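PDB 5E09: cellulase from Bacillus sp. BG-CS10, which probably hydrolyses internal beta-1,4-glucosidic bonds of cellulose, with a family 5 catalytic barrel and a family 46 carbohydrate-binding module on one chain. Local coordinates for residues S445-P450 against I495-A500; A459-V464 against I510-H515. One frame throughout, in Å; residues are numbered along the deposited sequence.

Interaction 1 (S445-P450 against I495-A500)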
loop_
_atom_site.group_PDB
_atom_site.type_symbol
_atom_site.label_atom_id
_atom_site.label_comp_id
_atom_site.label_asym_id
_atom_site.label_seq_id
_atom_site.Cartn_x
_atom_site.Cartn_y
_atom_site.Cartn_z
ATOM N N SER A 445 0.128 -28.391 -9.939
ATOM C CA SER A 445 1.061 -27.739 -9.031
ATOM C C SER A 445 2.265 -27.135 -9.757
ATOM O O SER A 445 3.078 -26.444 -9.145
ATOM C CB SER A 445 1.530 -28.731 -7.968
ATOM O OG SER A 445 2.163 -29.845 -8.568
ATOM N N ASN A 446 2.373 -27.384 -11.059
ATOM C CA ASN A 446 3.506 -26.887 -11.834
ATOM C C ASN A 446 3.104 -26.425 -13.236
ATOM O O ASN A 446 3.773 -26.741 -14.221
ATOM C CB ASN A 446 4.580 -27.970 -11.932
ATOM C CG ASN A 446 5.920 -27.425 -12.372
ATOM O OD1 ASN A 446 6.247 -26.269 -12.103
ATOM N ND2 ASN A 446 6.704 -28.252 -13.055
ATOM N N PHE A 447 2.015 -25.668 -13.327
ATOM C CA PHE A 447 1.462 -25.317 -14.627
ATOM C C PHE A 447 1.846 -23.912 -15.094
ATOM O O PHE A 447 1.620 -22.918 -14.402
ATOM C CB PHE A 447 -0.060 -25.458 -14.612
ATOM C CG PHE A 447 -0.669 -25.474 -15.981
ATOM C CD1 PHE A 447 -0.766 -26.658 -16.694
ATOM C CD2 PHE A 447 -1.127 -24.301 -16.565
ATOM C CE1 PHE A 447 -1.316 -26.676 -17.967
ATOM C CE2 PHE A 447 -1.678 -24.310 -17.831
ATOM C CZ PHE A 447 -1.776 -25.498 -18.534
ATOM N N ALA A 448 2.427 -23.846 -16.284
ATOM C CA ALA A 448 2.757 -22.574 -16.903
ATOM C C ALA A 448 2.540 -22.626 -18.412
ATOM O O ALA A 448 3.023 -23.529 -19.089
ATOM C CB ALA A 448 4.194 -22.185 -16.587
ATOM N N ILE A 449 1.803 -21.648 -18.925
ATOM C CA ILE A 449 1.601 -21.474 -20.355
ATOM C C ILE A 449 2.765 -20.730 -20.984
ATOM O O ILE A 449 3.028 -19.588 -20.624
ATOM C CB ILE A 449 0.316 -20.687 -20.632
ATOM C CG1 ILE A 449 -0.866 -21.340 -19.913
ATOM C CG2 ILE A 449 0.081 -20.559 -22.134
ATOM C CD1 ILE A 449 -2.061 -20.428 -19.742
ATOM N N PRO A 450 3.476 -21.375 -21.920
ATOM C CA PRO A 450 4.519 -20.654 -22.658
ATOM C C PRO A 450 3.920 -19.443 -23.362
ATOM O O PRO A 450 2.883 -19.554 -24.017
ATOM C CB PRO A 450 5.033 -21.693 -23.658
ATOM C CG PRO A 450 4.714 -23.013 -23.027
ATOM C CD PRO A 450 3.414 -22.800 -22.294
ATOM N N ILE A 495 3.191 -17.702 -18.463
ATOM C CA ILE A 495 2.171 -17.320 -17.498
ATOM C C ILE A 495 1.861 -18.508 -16.598
ATOM O O ILE A 495 1.360 -19.531 -17.057
ATOM C CB ILE A 495 0.869 -16.842 -18.169
ATOM C CG1 ILE A 495 1.133 -15.617 -19.047
ATOM C CG2 ILE A 495 -0.169 -16.512 -17.110
ATOM C CD1 ILE A 495 -0.078 -15.165 -19.841
ATOM N N VAL A 496 2.168 -18.372 -15.315
ATOM C CA VAL A 496 1.917 -19.433 -14.350
ATOM C C VAL A 496 0.450 -19.453 -13.934
ATOM O O VAL A 496 -0.134 -18.406 -13.672
ATOM C CB VAL A 496 2.801 -19.263 -13.090
ATOM C CG1 VAL A 496 2.442 -20.298 -12.031
ATOM C CG2 VAL A 496 4.273 -19.351 -13.457
ATOM N N ILE A 497 -0.148 -20.638 -13.897
ATOM C CA ILE A 497 -1.461 -20.806 -13.283
ATOM C C ILE A 497 -1.277 -21.588 -11.981
ATOM O O ILE A 497 -0.785 -22.718 -11.992
ATOM C CB ILE A 497 -2.443 -21.533 -14.209
ATOM C CG1 ILE A 497 -2.440 -20.895 -15.600
ATOM C CG2 ILE A 497 -3.845 -21.491 -13.623
ATOM C CD1 ILE A 497 -3.034 -19.489 -15.627
ATOM N N THR A 498 -1.664 -20.976 -10.864
ATOM C CA THR A 498 -1.299 -21.470 -9.536
ATOM C C THR A 498 -2.120 -22.663 -9.042
ATOM O O THR A 498 -3.201 -22.956 -9.559
ATOM C CB THR A 498 -1.417 -20.355 -8.484
ATOM O OG1 THR A 498 -2.782 -19.930 -8.387
ATOM C CG2 THR A 498 -0.546 -19.173 -8.859
ATOM N N ASP A 499 -1.587 -23.340 -8.027
ATOM C CA ASP A 499 -2.277 -24.451 -7.375
ATOM C C ASP A 499 -3.553 -23.934 -6.719
ATOM O O ASP A 499 -4.562 -24.631 -6.673
ATOM C CB ASP A 499 -1.361 -25.124 -6.342
ATOM C CG ASP A 499 -1.668 -26.610 -6.150
ATOM O OD1 ASP A 499 -2.210 -27.249 -7.080
ATOM O OD2 ASP A 499 -1.355 -27.144 -5.061
ATOM N N ALA A 500 -3.511 -22.697 -6.232
ATOM C CA ALA A 500 -4.682 -22.083 -5.610
ATOM C C ALA A 500 -5.843 -21.937 -6.599
ATOM O O ALA A 500 -7.003 -22.125 -6.233
ATOM C CB ALA A 500 -4.317 -20.729 -5.012
HETATM O O HOH W 1 0.618 -24.524 -10.828
#
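Ile449 and Ile495 form an antiparallel hydrogen-bonded pair between residues 445-450 and 495-500. The N-to-C directions of the two short strands are 152° apart, antiparallel with a twist, and their axes come within 4.5 Å. Ile449 N donates to Ile495 O at 2.9 Å, and Ile495 N donates back to Ile449 O. Ala448 and Val496 follow as a non-hydrogen-bonded pair with their CA atoms 4.1 Å apart. Ile497 N then reaches Phe447 O, at 2.9 Å. Beyond this bond the strands part, and a water enters. It accepts from Phe447 N and donates to Ile497 O, 2.6 Å away.

Phe447, Ile449, Ile495 and Ile497 point to one face of the sheet, and Ala448 and Val496 to the other. The Phe447 side chain lies alongside that of Ile497. With chi1 at -165° the ring swings away from the backbone N, and its CD2 edge comes to CG1 of Ile497, which lies near the ring plane, 3.8 Å from CD2 of Phe447. Ile449 slants across Ile497 and touches its CG1 through CD1. On the other face, CG1 of Val496 sits 3.6 Å from Phe447 O. At the far end Asp499 OD1 comes near Ser445 CA, a loose contact.

Thr498 is the N-cap of helix 499-502, and its OG1 accepts from Phe501 N. Phe447 and Ile449 also pack on strand 521-529. This is an antiparallel strand pair with one buried face, Phe447, Ile449, Ile495 and Ile497, turned to the core of the beta-sheet carbohydrate-binding domain.

Interaction 2 (A459-V464 against I510-H515)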
loop_
_atom_site.group_PDB
_atom_site.type_symbol
_atom_site.label_atom_id
_atom_site.label_comp_id
_atom_site.label_asym_id
_atom_site.label_seq_id
_atom_site.Cartn_x
_atom_site.Cartn_y
_atom_site.Cartn_z
ATOM N N ALA A 459 -2.809 -7.373 -18.048
ATOM C CA ALA A 459 -3.559 -6.581 -17.085
ATOM C C ALA A 459 -4.333 -7.508 -16.160
ATOM O O ALA A 459 -4.270 -7.374 -14.937
ATOM C CB ALA A 459 -4.509 -5.620 -17.795
ATOM N N THR A 460 -5.055 -8.459 -16.749
ATOM C CA THR A 460 -5.854 -9.371 -15.937
ATOM C C THR A 460 -6.277 -10.620 -16.707
ATOM O O THR A 460 -5.891 -10.801 -17.853
ATOM C CB THR A 460 -7.108 -8.668 -15.375
ATOM O OG1 THR A 460 -7.822 -9.573 -14.525
ATOM C CG2 THR A 460 -8.016 -8.189 -16.502
HETATM N N MSE A 461 -7.054 -11.486 -16.060
HETATM C CA MSE A 461 -7.427 -12.778 -16.643
HETATM C C MSE A 461 -8.842 -13.184 -16.237
HETATM O O MSE A 461 -9.182 -13.179 -15.052
HETATM C CB MSE A 461 -6.435 -13.878 -16.219
HETATM C CG MSE A 461 -6.792 -15.268 -16.754
HETATM SE SE MSE A 461 -5.812 -16.789 -15.982
HETATM C CE MSE A 461 -6.746 -16.970 -14.288
ATOM N N GLU A 462 -9.663 -13.528 -17.222
ATOM C CA GLU A 462 -10.977 -14.097 -16.955
ATOM C C GLU A 462 -10.929 -15.617 -17.023
ATOM O O GLU A 462 -10.164 -16.187 -17.797
ATOM C CB GLU A 462 -12.018 -13.575 -17.938
ATOM C CG GLU A 462 -12.468 -12.154 -17.693
ATOM C CD GLU A 462 -13.562 -11.729 -18.660
ATOM O OE1 GLU A 462 -13.235 -11.372 -19.815
ATOM O OE2 GLU A 462 -14.749 -11.759 -18.266
ATOM N N ALA A 463 -11.757 -16.263 -16.212
ATOM C CA ALA A 463 -11.879 -17.712 -16.227
ATOM C C ALA A 463 -13.344 -18.108 -16.139
ATOM O O ALA A 463 -13.998 -17.835 -15.137
ATOM C CB ALA A 463 -11.097 -18.323 -15.084
ATOM N N VAL A 464 -13.869 -18.735 -17.187
ATOM C CA VAL A 464 -15.245 -19.235 -17.138
ATOM C C VAL A 464 -15.281 -20.681 -17.591
ATOM O O VAL A 464 -14.445 -21.098 -18.370
ATOM C CB VAL A 464 -16.207 -18.414 -18.019
ATOM C CG1 VAL A 464 -16.319 -16.982 -17.511
ATOM C CG2 VAL A 464 -15.759 -18.444 -19.470
ATOM N N ILE A 510 -12.024 -25.092 -19.159
ATOM C CA ILE A 510 -11.992 -23.745 -18.616
ATOM C C ILE A 510 -11.490 -22.789 -19.688
ATOM O O ILE A 510 -10.389 -22.944 -20.198
ATOM C CB ILE A 510 -11.096 -23.658 -17.367
ATOM C CG1 ILE A 510 -11.545 -24.680 -16.321
ATOM C CG2 ILE A 510 -11.118 -22.255 -16.792
ATOM C CD1 ILE A 510 -10.449 -25.110 -15.369
ATOM N N HIS A 511 -12.319 -21.821 -20.050
ATOM C CA HIS A 511 -11.931 -20.787 -20.993
ATOM C C HIS A 511 -11.307 -19.615 -20.247
ATOM O O HIS A 511 -11.959 -18.972 -19.418
ATOM C CB HIS A 511 -13.136 -20.326 -21.819
ATOM C CG HIS A 511 -13.672 -21.376 -22.744
ATOM N ND1 HIS A 511 -14.226 -22.554 -22.294
ATOM C CD2 HIS A 511 -13.727 -21.428 -24.096
ATOM C CE1 HIS A 511 -14.605 -23.285 -23.327
ATOM N NE2 HIS A 511 -14.314 -22.623 -24.432
ATOM N N LEU A 512 -10.034 -19.368 -20.534
ATOM C CA LEU A 512 -9.311 -18.220 -20.009
ATOM C C LEU A 512 -9.248 -17.117 -21.057
ATOM O O LEU A 512 -9.015 -17.377 -22.249
ATOM C CB LEU A 512 -7.886 -18.598 -19.574
ATOM C CG LEU A 512 -7.661 -19.819 -18.678
ATOM C CD1 LEU A 512 -6.170 -20.075 -18.484
ATOM C CD2 LEU A 512 -8.360 -19.659 -17.339
ATOM N N THR A 513 -9.451 -15.885 -20.604
ATOM C CA THR A 513 -9.307 -14.717 -21.455
ATOM C C THR A 513 -8.293 -13.776 -20.841
ATOM O O THR A 513 -8.575 -13.155 -19.824
ATOM C CB THR A 513 -10.640 -13.963 -21.628
ATOM O OG1 THR A 513 -11.654 -14.868 -22.074
ATOM C CG2 THR A 513 -10.488 -12.815 -22.631
ATOM N N PHE A 514 -7.114 -13.665 -21.441
ATOM C CA PHE A 514 -6.122 -12.718 -20.938
ATOM C C PHE A 514 -6.320 -11.318 -21.532
ATOM O O PHE A 514 -6.348 -11.145 -22.758
ATOM C CB PHE A 514 -4.709 -13.224 -21.217
ATOM C CG PHE A 514 -4.357 -14.472 -20.458
ATOM C CD1 PHE A 514 -3.836 -14.392 -19.176
ATOM C CD2 PHE A 514 -4.560 -15.725 -21.019
ATOM C CE1 PHE A 514 -3.511 -15.536 -18.470
ATOM C CE2 PHE A 514 -4.241 -16.879 -20.318
ATOM C CZ PHE A 514 -3.714 -16.783 -19.039
ATOM N N HIS A 515 -6.484 -10.341 -20.642
ATOM C CA HIS A 515 -6.577 -8.932 -21.008
ATOM C C HIS A 515 -5.221 -8.248 -20.850
ATOM O O HIS A 515 -4.647 -8.218 -19.742
ATOM C CB HIS A 515 -7.617 -8.200 -20.147
ATOM C CG HIS A 515 -9.012 -8.735 -20.275
ATOM N ND1 HIS A 515 -10.067 -7.967 -20.721
ATOM C CD2 HIS A 515 -9.531 -9.954 -19.990
ATOM C CE1 HIS A 515 -11.172 -8.691 -20.714
ATOM N NE2 HIS A 515 -10.874 -9.902 -20.277
#
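A classic beta bulge begins this antiparallel strand pair of the carbohydrate-binding domain, where Ala459 and Thr460 both face His515. Both backbone N atoms donate to His515 O, Ala459 N at 2.6 Å and Thr460 N at 3.0 Å. Both lie in the plane of that carbonyl. Past the bulge the pairing is regular, and the N-to-C directions of the two strands are 163° apart. Glu462 N to Thr513 O is nearly straight, at 2.8 Å and 171°. Val464 and His511 exchange a further pair of backbone bonds.

One face carries Met461, Ala463, Leu512 and Phe514. Met461 is a selenomethionine. Its CG sits over one face of the Phe514 ring, offset toward the rim. An extended chi1 and chi2 carry SE along the ring, where it stands obliquely, 3.6 Å from Phe514 CE1, in a Met-aromatic contact. CD2 of Leu512 lies 3.8 Å from Ala463 CB.

The other face is mostly polar. NE2 of His515 donates to Glu462 OE1 at 2.8 Å. OE1 lies near the imidazole plane, but NE2 meets its anti side from out of the carboxylate plane. The carboxylate and ring planes are 56° apart. OE2 of Glu462 bonds Ser478 OG, so both carboxylate oxygens have partners. Thr460 CG2 rests 3.7 Å from His515 CB, and the Phe479 ring meets the imidazole. A leucine in place of His515 would probably leave Glu462 OE1 without its N-H mate and the carboxylate freer to turn about CG-CD.

The acid is thus held at both oxygens. Its negative charge would probably favour a protonated imidazole and raise the pKa of His515 somewhat.

From the N terminus the chain passes the catalytic barrel and the X2 domain before reaching either contact. Residues 445-450 come first, then 459-464 on the next strand. The chain later returns as 495-500, which closes a loop of 44 residues in interaction 1. It continues through helix 499-502 to 510-515 and closes a loop of 45 in interaction 2. The two loops cross, since their segments alternate. Both pairs belong to one antiparallel sheet, and their centres lie 13 Å apart. Their apolar faces meet: Ile495 CD1 is 3.7 Å from Phe514 CE1, and Ile497 CD1 packs on Met461 SE. Together they join distant strands of the sheet across a shared core.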